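PDB 6P0Y: pyruvate kinase from Cryptosporidium parvum, which probably catalyses the last step of glycolysis, transferring the phosphate of phosphoenolpyruvate to ADP to give pyruvate and ATP. Local coordinates for residues A[505-510]-A[519-524]; A[113-118]-A[199-204]; A[48-53]-A[68-73]. One frame throughout, in Å; residues are numbered along the deposited sequence.

In the fold
Pyruvate kinase illustrates how one chain combines sheets of different kinds, and the three contacts sample three of them. Along the sequence interaction 3 comes first, joining neighbouring strands 47-51 and 72-76 of the closed eight-stranded parallel barrel. Interaction 2 follows, pairing 115-116 with 200-202 at the edge of a mixed sheet whose strands are inserted between barrel strands 105-109 and 232-235. Interaction 1 closes the chain as a hairpin in the C-terminal alpha/beta domain. Interactions 2 and 3 have centres about 25 Å apart and both touch ADP, which lies where barrel and inserted sheet meet. Interaction 1, its centre about 52 Å from that of interaction 2, instead meets a second subunit.

Interaction 1: residues A[505-510]-A[519-524]; sequences AVHGVK and LMKIVR
His507 and Leu519 face one another across an antiparallel hairpin, and their side chains make the close-packed part of this contact. Both have chi1 near +60°, which tucks CG in over the backbone, flanked by N and C, and lets ring and isobutyl group overlap on the same face of the sheet. Leu519 CD1 lies over one ring face, 3.9 Å from the centroid and 22° off the normal, a CH-pi contact displaced toward the NE2-CE1 rim. The other branch, CD2, meets Val509 CG2 at 3.5 Å. In the ring plane, Lys521 NZ approaches His507 NE2 along an extended chain, but this bond is weak at 3.3 Å; its stronger polar partner is Cys513 O of the second subunit. The other ring nitrogen is engaged locally, ND1 donating to Gly508 O at 3.0 Å and thereby helping to fix the ring's rotation. Between the backbones, Ala505 and Lys521 exchange two well-aligned bonds, whereas His507 N to Leu519 O is weak at 3.3 Å. The packing gives out toward Gly508 and Lys510, which are exposed to solvent. Val506 CG2 and Met520 CG meet on the reverse face, against helix 408-422, whereas Ala505, His507 and Lys521, on the face of Leu519, pack against helix 480-493. Strand 427-431 flanks 502-509 on its other side, and 517-524 pairs antiparallel with a strand of the second subunit, carrying the sheet across the interface.

Interaction 2: residues A[113-118]-A[199-204]; sequences PEIRTG and KNMNLP. With ADP (adenosine-5'-diphosphate), chain C.
Arg116 turns one face of its guanidinium to Asn200, whose CB stands 4.1 Å above it, displaced toward the rim. The edges of the same group do the polar work. Side-on, NE and NH2 grip Glu114 in a salt bridge, NE reaching OE2 at 2.9 Å within the guanidinium plane. NH1 and NH2 converge on a single beta-phosphate oxygen, ADP O1B, each at 2.7 Å with an N-H...O angle of 137°, so the pair forms a fork bent equally on both arms. A turn at chi2 (-83°) swings the arginine end back over Asn200 toward the nucleotide, and the carboxylate of Glu114, itself bonded to Ser78, would steady its rotation. Arg74, Asn76 and His79 also hydrogen-bond ADP. Structurally this is the rim of the mixed beta sheet inserted between two barrel strands: the weakly bonded edge strand 115-116 runs antiparallel to 200-202, Arg116 and Asn200 forming a non-hydrogen-bonded pair. Met201 N donates to Ile115 O at 2.8 Å. Thr117 fastens one end of the pairing. Its N donates to Lys199 O nearly straight, and its OG1, placed by chi1 of 67°, accepts from Lys199 N at 2.9 Å. On the face away from Arg116, Ile115 crosses Met201 and Leu203 at about right angles, CD1 meeting Leu203 CD1 at 3.6 Å. Thr117 CG2 lies obliquely to Met201, 3.9 Å from its CE.

Interaction 3: residues A[48-53]-A[68-73]; sequences IICTIG and KGMSVA. With ADP (adenosine-5'-diphosphate), chain C.
Met70 leans on Cys50, and its side chain can be followed outward along the flank of the first barrel strand. CB starts the contact 3.7 Å from Cys50 SG, and CG passes the same sulfur at a similar distance. With both chi1 (-177°) and chi2 anti, the chain runs extended until SD settles 3.5 Å from Cys50 CB. The same SD also meets Ile52 CD1 at 4.1 Å, the two side chains crossing at about a right angle; rotation about the CG-SD bond (chi3 60°) then turns the terminal CE out of the line of the extended chain. Next along, Ile52 CG1 packs on Ala73 CB, and both residues touch helix 82-97. On the other face of the sheet, Ile49 and Val72 run alongside each other in the same direction, Ile49 CG1 against Val72 CB. The backbones are joined at Ile48 O, which accepts two bonds, from Ser71 N at 2.8 Å in the carbonyl plane and from Val72 N at 3.2 Å. Ser71 OG answers by receiving Ile48 N at 2.9 Å, almost straight at 170°, while it is also bonded to Gln47. Cys50 N then donates to Val72 O. Before this pairing, Gly69, at positive phi, is the C-prime residue of a Schellman motif ending helix 59-68. Thr51 CG2 approaches ADP O1A. The whole is the opening right-handed beta-alpha-beta crossover of a TIM barrel, with the nucleotide at the C-terminal ends of its strands.

Interaction 1: residues A[505-510]-A[519-524]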
loop_
_atom_site.group_PDB
_atom_site.type_symbol
_atom_site.label_atom_id
_atom_site.label_comp_id
_atom_site.label_asym_id
_atom_site.label_seq_id
_atom_site.Cartn_x
_atom_site.Cartn_y
_atom_site.Cartn_z
ATOM N N ALA A 505 -12.202 7.574 26.183
ATOM C CA ALA A 505 -12.738 6.724 27.269
ATOM C C ALA A 505 -13.482 5.544 26.639
ATOM O O ALA A 505 -14.200 5.757 25.649
ATOM C CB ALA A 505 -13.633 7.530 28.175
ATOM N N VAL A 506 -13.296 4.348 27.192
ATOM C CA VAL A 506 -13.860 3.068 26.671
ATOM C C VAL A 506 -14.389 2.269 27.863
ATOM O O VAL A 506 -13.621 2.063 28.817
ATOM C CB VAL A 506 -12.789 2.293 25.878
ATOM C CG1 VAL A 506 -13.005 0.788 25.908
ATOM C CG2 VAL A 506 -12.686 2.802 24.450
ATOM N N HIS A 507 -15.653 1.851 27.815
ATOM C CA HIS A 507 -16.274 1.000 28.863
ATOM C C HIS A 507 -17.522 0.301 28.321
ATOM O O HIS A 507 -17.991 0.675 27.229
ATOM C CB HIS A 507 -16.556 1.823 30.128
ATOM C CG HIS A 507 -17.474 2.985 29.946
ATOM N ND1 HIS A 507 -18.844 2.872 30.060
ATOM C CD2 HIS A 507 -17.225 4.289 29.712
ATOM C CE1 HIS A 507 -19.403 4.051 29.886
ATOM N NE2 HIS A 507 -18.432 4.940 29.670
ATOM N N GLY A 508 -18.008 -0.696 29.062
ATOM C CA GLY A 508 -19.317 -1.330 28.831
ATOM C C GLY A 508 -20.422 -0.566 29.538
ATOM O O GLY A 508 -20.118 0.160 30.500
ATOM N N VAL A 509 -21.655 -0.697 29.047
ATOM C CA VAL A 509 -22.907 -0.321 29.766
ATOM C C VAL A 509 -23.700 -1.614 29.957
ATOM O O VAL A 509 -23.799 -2.386 28.985
ATOM C CB VAL A 509 -23.709 0.741 28.993
ATOM C CG1 VAL A 509 -25.043 1.070 29.662
ATOM C CG2 VAL A 509 -22.882 2.000 28.766
ATOM N N LYS A 510 -24.207 -1.850 31.169
ATOM C CA LYS A 510 -24.819 -3.146 31.558
ATOM C C LYS A 510 -26.310 -3.148 31.193
ATOM O O LYS A 510 -26.809 -4.227 30.811
ATOM C CB LYS A 510 -24.563 -3.420 33.046
ATOM C CG LYS A 510 -24.909 -4.824 33.529
ATOM C CD LYS A 510 -24.375 -5.945 32.642
ATOM C CE LYS A 510 -25.036 -7.285 32.894
ATOM N NZ LYS A 510 -25.077 -8.116 31.665
ATOM N N LEU A 519 -18.906 0.975 24.396
ATOM C CA LEU A 519 -18.855 2.295 23.722
ATOM C C LEU A 519 -17.474 2.930 23.884
ATOM O O LEU A 519 -16.649 2.422 24.668
ATOM C CB LEU A 519 -19.962 3.203 24.270
ATOM C CG LEU A 519 -19.951 3.483 25.772
ATOM C CD1 LEU A 519 -18.932 4.550 26.132
ATOM C CD2 LEU A 519 -21.335 3.905 26.239
ATOM N N MET A 520 -17.264 4.009 23.135
ATOM C CA MET A 520 -16.012 4.795 23.064
ATOM C C MET A 520 -16.410 6.271 23.074
ATOM O O MET A 520 -17.153 6.675 22.167
ATOM C CB MET A 520 -15.265 4.455 21.772
ATOM C CG MET A 520 -13.954 5.187 21.598
ATOM S SD MET A 520 -13.598 5.462 19.845
ATOM C CE MET A 520 -14.543 6.964 19.588
ATOM N N LYS A 521 -15.984 7.020 24.089
ATOM C CA LYS A 521 -16.242 8.478 24.222
ATOM C C LYS A 521 -14.964 9.241 23.869
ATOM O O LYS A 521 -13.879 8.791 24.284
ATOM C CB LYS A 521 -16.656 8.825 25.654
ATOM C CG LYS A 521 -17.943 8.179 26.139
ATOM C CD LYS A 521 -18.076 8.201 27.644
ATOM C CE LYS A 521 -19.496 7.992 28.119
ATOM N NZ LYS A 521 -19.578 8.025 29.599
ATOM N N ILE A 522 -15.093 10.338 23.122
ATOM C CA ILE A 522 -14.009 11.346 22.936
ATOM C C ILE A 522 -14.319 12.504 23.886
ATOM O O ILE A 522 -15.189 13.321 23.550
ATOM C CB ILE A 522 -13.886 11.782 21.463
ATOM C CG1 ILE A 522 -13.654 10.565 20.561
ATOM C CG2 ILE A 522 -12.799 12.838 21.308
ATOM C CD1 ILE A 522 -13.417 10.878 19.105
ATOM N N VAL A 523 -13.656 12.525 25.046
ATOM C CA VAL A 523 -13.878 13.519 26.139
ATOM C C VAL A 523 -12.713 14.512 26.157
ATOM O O VAL A 523 -11.684 14.238 25.505
ATOM C CB VAL A 523 -14.052 12.844 27.514
ATOM C CG1 VAL A 523 -15.331 12.028 27.580
ATOM C CG2 VAL A 523 -12.860 11.984 27.908
ATOM N N ARG A 524 -12.888 15.615 26.889
ATOM C CA ARG A 524 -11.891 16.698 27.079
ATOM C C ARG A 524 -11.519 16.749 28.564
ATOM O O ARG A 524 -12.442 16.739 29.398
ATOM C CB ARG A 524 -12.484 18.025 26.593
ATOM C CG ARG A 524 -11.456 19.112 26.315
ATOM C CD ARG A 524 -12.114 20.438 25.979
ATOM N NE ARG A 524 -12.689 20.461 24.637
ATOM C CZ ARG A 524 -11.996 20.610 23.508
ATOM N NH1 ARG A 524 -10.678 20.745 23.535
ATOM N NH2 ARG A 524 -12.630 20.622 22.348
#

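Interaction 2: residues A[113-118]-A[199-204]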
loop_
_atom_site.group_PDB
_atom_site.type_symbol
_atom_site.label_atom_id
_atom_site.label_comp_id
_atom_site.label_asym_id
_atom_site.label_seq_id
_atom_site.Cartn_x
_atom_site.Cartn_y
_atom_site.Cartn_z
ATOM N N PRO A 113 15.375 -26.552 35.534
ATOM C CA PRO A 113 16.484 -27.483 35.330
ATOM C C PRO A 113 17.855 -26.821 35.126
ATOM O O PRO A 113 18.633 -27.327 34.340
ATOM C CB PRO A 113 16.032 -28.215 34.057
ATOM C CG PRO A 113 15.314 -27.152 33.267
ATOM C CD PRO A 113 14.597 -26.320 34.308
ATOM N N GLU A 114 18.136 -25.737 35.849
ATOM C CA GLU A 114 19.411 -24.979 35.730
ATOM C C GLU A 114 20.561 -25.797 36.332
ATOM O O GLU A 114 20.285 -26.729 37.115
ATOM C CB GLU A 114 19.299 -23.619 36.421
ATOM C CG GLU A 114 19.222 -23.707 37.936
ATOM C CD GLU A 114 19.363 -22.371 38.633
ATOM O OE1 GLU A 114 18.963 -21.354 38.030
ATOM O OE2 GLU A 114 19.881 -22.355 39.773
ATOM N N ILE A 115 21.797 -25.443 35.967
ATOM C CA ILE A 115 23.069 -25.961 36.555
ATOM C C ILE A 115 23.883 -24.758 37.052
ATOM O O ILE A 115 23.996 -23.772 36.291
ATOM C CB ILE A 115 23.839 -26.806 35.518
ATOM C CG1 ILE A 115 22.979 -27.962 34.997
ATOM C CG2 ILE A 115 25.163 -27.302 36.086
ATOM C CD1 ILE A 115 23.451 -28.552 33.697
ATOM N N ARG A 116 24.426 -24.842 38.271
ATOM C CA ARG A 116 25.102 -23.722 38.983
ATOM C C ARG A 116 26.532 -24.116 39.366
ATOM O O ARG A 116 26.737 -25.286 39.741
ATOM C CB ARG A 116 24.336 -23.376 40.262
ATOM C CG ARG A 116 23.032 -22.637 40.025
ATOM C CD ARG A 116 23.249 -21.149 39.848
ATOM N NE ARG A 116 22.027 -20.491 39.415
ATOM C CZ ARG A 116 21.940 -19.229 39.013
ATOM N NH1 ARG A 116 23.009 -18.454 38.995
ATOM N NH2 ARG A 116 20.773 -18.741 38.640
ATOM N N THR A 117 27.463 -23.157 39.323
ATOM C CA THR A 117 28.805 -23.263 39.958
ATOM C C THR A 117 28.598 -23.269 41.476
ATOM O O THR A 117 27.572 -22.734 41.929
ATOM C CB THR A 117 29.758 -22.147 39.501
ATOM O OG1 THR A 117 29.275 -20.891 39.983
ATOM C CG2 THR A 117 29.926 -22.085 37.996
ATOM N N GLY A 118 29.519 -23.874 42.226
ATOM C CA GLY A 118 29.498 -23.867 43.700
ATOM C C GLY A 118 30.072 -22.580 44.248
ATOM O O GLY A 118 30.317 -21.654 43.447
ATOM N N LYS A 199 27.129 -18.913 39.881
ATOM C CA LYS A 199 26.754 -18.478 38.507
ATOM C C LYS A 199 26.252 -19.702 37.730
ATOM O O LYS A 199 26.560 -20.834 38.149
ATOM C CB LYS A 199 27.945 -17.817 37.806
ATOM C CG LYS A 199 28.486 -16.561 38.477
ATOM C CD LYS A 199 27.527 -15.398 38.448
ATOM C CE LYS A 199 28.235 -14.064 38.539
ATOM N NZ LYS A 199 27.278 -12.938 38.456
ATOM N N ASN A 200 25.502 -19.485 36.646
ATOM C CA ASN A 200 24.844 -20.570 35.868
ATOM C C ASN A 200 25.855 -21.160 34.876
ATOM O O ASN A 200 26.749 -20.412 34.421
ATOM C CB ASN A 200 23.548 -20.092 35.198
ATOM C CG ASN A 200 23.753 -19.351 33.893
ATOM O OD1 ASN A 200 24.672 -18.547 33.760
ATOM N ND2 ASN A 200 22.882 -19.600 32.930
ATOM N N MET A 201 25.715 -22.457 34.578
ATOM C CA MET A 201 26.499 -23.193 33.553
ATOM C C MET A 201 25.563 -23.668 32.437
ATOM O O MET A 201 24.450 -24.117 32.765
ATOM C CB MET A 201 27.192 -24.408 34.173
ATOM C CG MET A 201 28.440 -24.040 34.936
ATOM S SD MET A 201 29.289 -25.522 35.502
ATOM C CE MET A 201 28.638 -25.620 37.166
ATOM N N ASN A 202 26.018 -23.592 31.183
ATOM C CA ASN A 202 25.302 -24.123 29.992
ATOM C C ASN A 202 26.154 -25.224 29.351
ATOM O O ASN A 202 27.384 -25.019 29.216
ATOM C CB ASN A 202 24.979 -23.029 28.974
ATOM C CG ASN A 202 24.292 -21.827 29.585
ATOM O OD1 ASN A 202 23.097 -21.861 29.869
ATOM N ND2 ASN A 202 25.035 -20.744 29.753
ATOM N N LEU A 203 25.517 -26.339 28.982
ATOM C CA LEU A 203 26.174 -27.545 28.411
ATOM C C LEU A 203 25.564 -27.870 27.051
ATOM O O LEU A 203 24.429 -27.488 26.769
ATOM C CB LEU A 203 25.993 -28.717 29.380
ATOM C CG LEU A 203 26.402 -28.465 30.830
ATOM C CD1 LEU A 203 26.154 -29.706 31.671
ATOM C CD2 LEU A 203 27.861 -28.044 30.932
ATOM N N PRO A 204 26.285 -28.618 26.178
ATOM C CA PRO A 204 25.754 -29.026 24.873
ATOM C C PRO A 204 24.451 -29.837 24.964
ATOM O O PRO A 204 24.329 -30.656 25.864
ATOM C CB PRO A 204 26.862 -29.908 24.270
ATOM C CG PRO A 204 28.121 -29.513 25.013
ATOM C CD PRO A 204 27.658 -29.105 26.396
HETATM P PB ADP C . 21.325 -15.033 37.698
HETATM O O1B ADP C . 21.606 -16.180 38.652
HETATM O O2B ADP C . 22.581 -14.138 37.658
HETATM O O3B ADP C . 20.891 -15.459 36.333
HETATM P PA ADP C . 19.662 -12.711 38.130
HETATM O O1A ADP C . 18.582 -12.445 39.155
HETATM O O2A ADP C . 19.307 -12.524 36.704
HETATM O O3A ADP C . 20.165 -14.194 38.394
HETATM O "O5'" ADP C . 20.996 -11.897 38.513
HETATM C "C5'" ADP C . 21.168 -10.872 39.515
HETATM C "C4'" ADP C . 22.188 -11.293 40.549
HETATM O "O4'" ADP C . 21.864 -10.673 41.814
HETATM C "C3'" ADP C . 22.297 -12.792 40.829
HETATM O "O3'" ADP C . 23.323 -13.384 40.041
HETATM C "C2'" ADP C . 22.673 -12.836 42.311
HETATM O "O2'" ADP C . 24.078 -12.694 42.492
HETATM C "C1'" ADP C . 21.907 -11.628 42.858
HETATM N N9 ADP C . 20.537 -11.913 43.281
HETATM C C8 ADP C . 19.406 -11.907 42.507
HETATM N N7 ADP C . 18.309 -12.212 43.158
HETATM C C5 ADP C . 18.747 -12.437 44.454
HETATM C C6 ADP C . 18.073 -12.810 45.636
HETATM N N6 ADP C . 16.751 -12.989 45.717
HETATM N N1 ADP C . 18.811 -12.975 46.756
HETATM C C2 ADP C . 20.133 -12.773 46.691
HETATM N N3 ADP C . 20.876 -12.410 45.640
HETATM C C4 ADP C . 20.120 -12.258 44.545
#

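Interaction 3: residues A[48-53]-A[68-73]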
loop_
_atom_site.group_PDB
_atom_site.type_symbol
_atom_site.label_atom_id
_atom_site.label_comp_id
_atom_site.label_asym_id
_atom_site.label_seq_id
_atom_site.Cartn_x
_atom_site.Cartn_y
_atom_site.Cartn_z
ATOM N N ILE A 48 8.931 -1.941 32.790
ATOM C CA ILE A 48 10.272 -2.261 33.361
ATOM C C ILE A 48 10.101 -3.304 34.470
ATOM O O ILE A 48 9.318 -3.054 35.406
ATOM C CB ILE A 48 10.969 -0.985 33.874
ATOM C CG1 ILE A 48 11.092 0.073 32.773
ATOM C CG2 ILE A 48 12.320 -1.326 34.487
ATOM C CD1 ILE A 48 11.713 1.379 33.224
ATOM N N ILE A 49 10.804 -4.435 34.351
ATOM C CA ILE A 49 10.955 -5.461 35.423
ATOM C C ILE A 49 12.253 -5.155 36.176
ATOM O O ILE A 49 13.292 -5.000 35.514
ATOM C CB ILE A 49 10.953 -6.889 34.837
ATOM C CG1 ILE A 49 9.627 -7.209 34.141
ATOM C CG2 ILE A 49 11.288 -7.919 35.911
ATOM C CD1 ILE A 49 9.642 -8.486 33.330
ATOM N N CYS A 50 12.186 -5.059 37.505
ATOM C CA CYS A 50 13.362 -4.935 38.404
ATOM C C CYS A 50 13.518 -6.229 39.208
ATOM O O CYS A 50 12.561 -6.605 39.924
ATOM C CB CYS A 50 13.214 -3.749 39.345
ATOM S SG CYS A 50 13.075 -2.169 38.472
ATOM N N THR A 51 14.669 -6.894 39.066
ATOM C CA THR A 51 15.066 -8.067 39.885
ATOM C C THR A 51 15.409 -7.561 41.287
ATOM O O THR A 51 16.323 -6.720 41.394
ATOM C CB THR A 51 16.229 -8.837 39.246
ATOM O OG1 THR A 51 15.829 -9.261 37.942
ATOM C CG2 THR A 51 16.653 -10.039 40.062
ATOM N N ILE A 52 14.679 -8.030 42.302
ATOM C CA ILE A 52 14.837 -7.600 43.723
ATOM C C ILE A 52 15.884 -8.501 44.382
ATOM O O ILE A 52 15.782 -9.734 44.237
ATOM C CB ILE A 52 13.488 -7.627 44.470
ATOM C CG1 ILE A 52 12.391 -6.891 43.694
ATOM C CG2 ILE A 52 13.635 -7.077 45.880
ATOM C CD1 ILE A 52 12.789 -5.511 43.216
ATOM N N GLY A 53 16.856 -7.891 45.064
ATOM C CA GLY A 53 17.938 -8.586 45.786
ATOM C C GLY A 53 18.519 -7.714 46.898
ATOM O O GLY A 53 17.947 -6.681 47.242
ATOM N N LYS A 68 11.312 5.616 40.051
ATOM C CA LYS A 68 12.185 5.668 38.842
ATOM C C LYS A 68 11.528 4.898 37.686
ATOM O O LYS A 68 11.957 5.117 36.529
ATOM C CB LYS A 68 13.583 5.121 39.144
ATOM C CG LYS A 68 14.380 5.866 40.206
ATOM C CD LYS A 68 14.591 7.342 39.937
ATOM C CE LYS A 68 15.155 8.051 41.151
ATOM N NZ LYS A 68 16.270 8.957 40.792
ATOM N N GLY A 69 10.549 4.028 37.975
ATOM C CA GLY A 69 9.602 3.492 36.973
ATOM C C GLY A 69 9.474 1.974 36.958
ATOM O O GLY A 69 9.230 1.430 35.860
ATOM N N MET A 70 9.571 1.301 38.113
ATOM C CA MET A 70 9.403 -0.176 38.216
ATOM C C MET A 70 7.935 -0.534 37.946
ATOM O O MET A 70 7.061 -0.009 38.656
ATOM C CB MET A 70 9.811 -0.712 39.594
ATOM C CG MET A 70 9.728 -2.233 39.700
ATOM S SD MET A 70 10.367 -2.922 41.251
ATOM C CE MET A 70 9.309 -2.115 42.450
ATOM N N SER A 71 7.690 -1.387 36.948
ATOM C CA SER A 71 6.361 -1.961 36.609
ATOM C C SER A 71 6.139 -3.258 37.395
ATOM O O SER A 71 5.008 -3.469 37.884
ATOM C CB SER A 71 6.230 -2.216 35.129
ATOM O OG SER A 71 6.658 -1.095 34.375
ATOM N N VAL A 72 7.174 -4.099 37.489
ATOM C CA VAL A 72 7.084 -5.482 38.047
ATOM C C VAL A 72 8.327 -5.772 38.896
ATOM O O VAL A 72 9.436 -5.381 38.475
ATOM C CB VAL A 72 6.921 -6.514 36.916
ATOM C CG1 VAL A 72 7.162 -7.941 37.390
ATOM C CG2 VAL A 72 5.562 -6.394 36.245
ATOM N N ALA A 73 8.131 -6.432 40.042
ATOM C CA ALA A 73 9.199 -6.923 40.944
ATOM C C ALA A 73 9.432 -8.412 40.670
ATOM O O ALA A 73 8.456 -9.185 40.734
ATOM C CB ALA A 73 8.815 -6.673 42.381
HETATM P PB ADP C . 21.325 -15.033 37.698
HETATM O O1B ADP C . 21.606 -16.180 38.652
HETATM O O2B ADP C . 22.581 -14.138 37.658
HETATM O O3B ADP C . 20.891 -15.459 36.333
HETATM P PA ADP C . 19.662 -12.711 38.130
HETATM O O1A ADP C . 18.582 -12.445 39.155
HETATM O O2A ADP C . 19.307 -12.524 36.704
HETATM O O3A ADP C . 20.165 -14.194 38.394
HETATM O "O5'" ADP C . 20.996 -11.897 38.513
HETATM C "C5'" ADP C . 21.168 -10.872 39.515
HETATM C "C4'" ADP C . 22.188 -11.293 40.549
HETATM O "O4'" ADP C . 21.864 -10.673 41.814
HETATM C "C3'" ADP C . 22.297 -12.792 40.829
HETATM O "O3'" ADP C . 23.323 -13.384 40.041
HETATM C "C2'" ADP C . 22.673 -12.836 42.311
HETATM O "O2'" ADP C . 24.078 -12.694 42.492
HETATM C "C1'" ADP C . 21.907 -11.628 42.858
HETATM N N9 ADP C . 20.537 -11.913 43.281
HETATM C C8 ADP C . 19.406 -11.907 42.507
HETATM N N7 ADP C . 18.309 -12.212 43.158
HETATM C C5 ADP C . 18.747 -12.437 44.454
HETATM C C6 ADP C . 18.073 -12.810 45.636
HETATM N N6 ADP C . 16.751 -12.989 45.717
HETATM N N1 ADP C . 18.811 -12.975 46.756
HETATM C C2 ADP C . 20.133 -12.773 46.691
HETATM N N3 ADP C . 20.876 -12.410 45.640
HETATM C C4 ADP C . 20.120 -12.258 44.545
#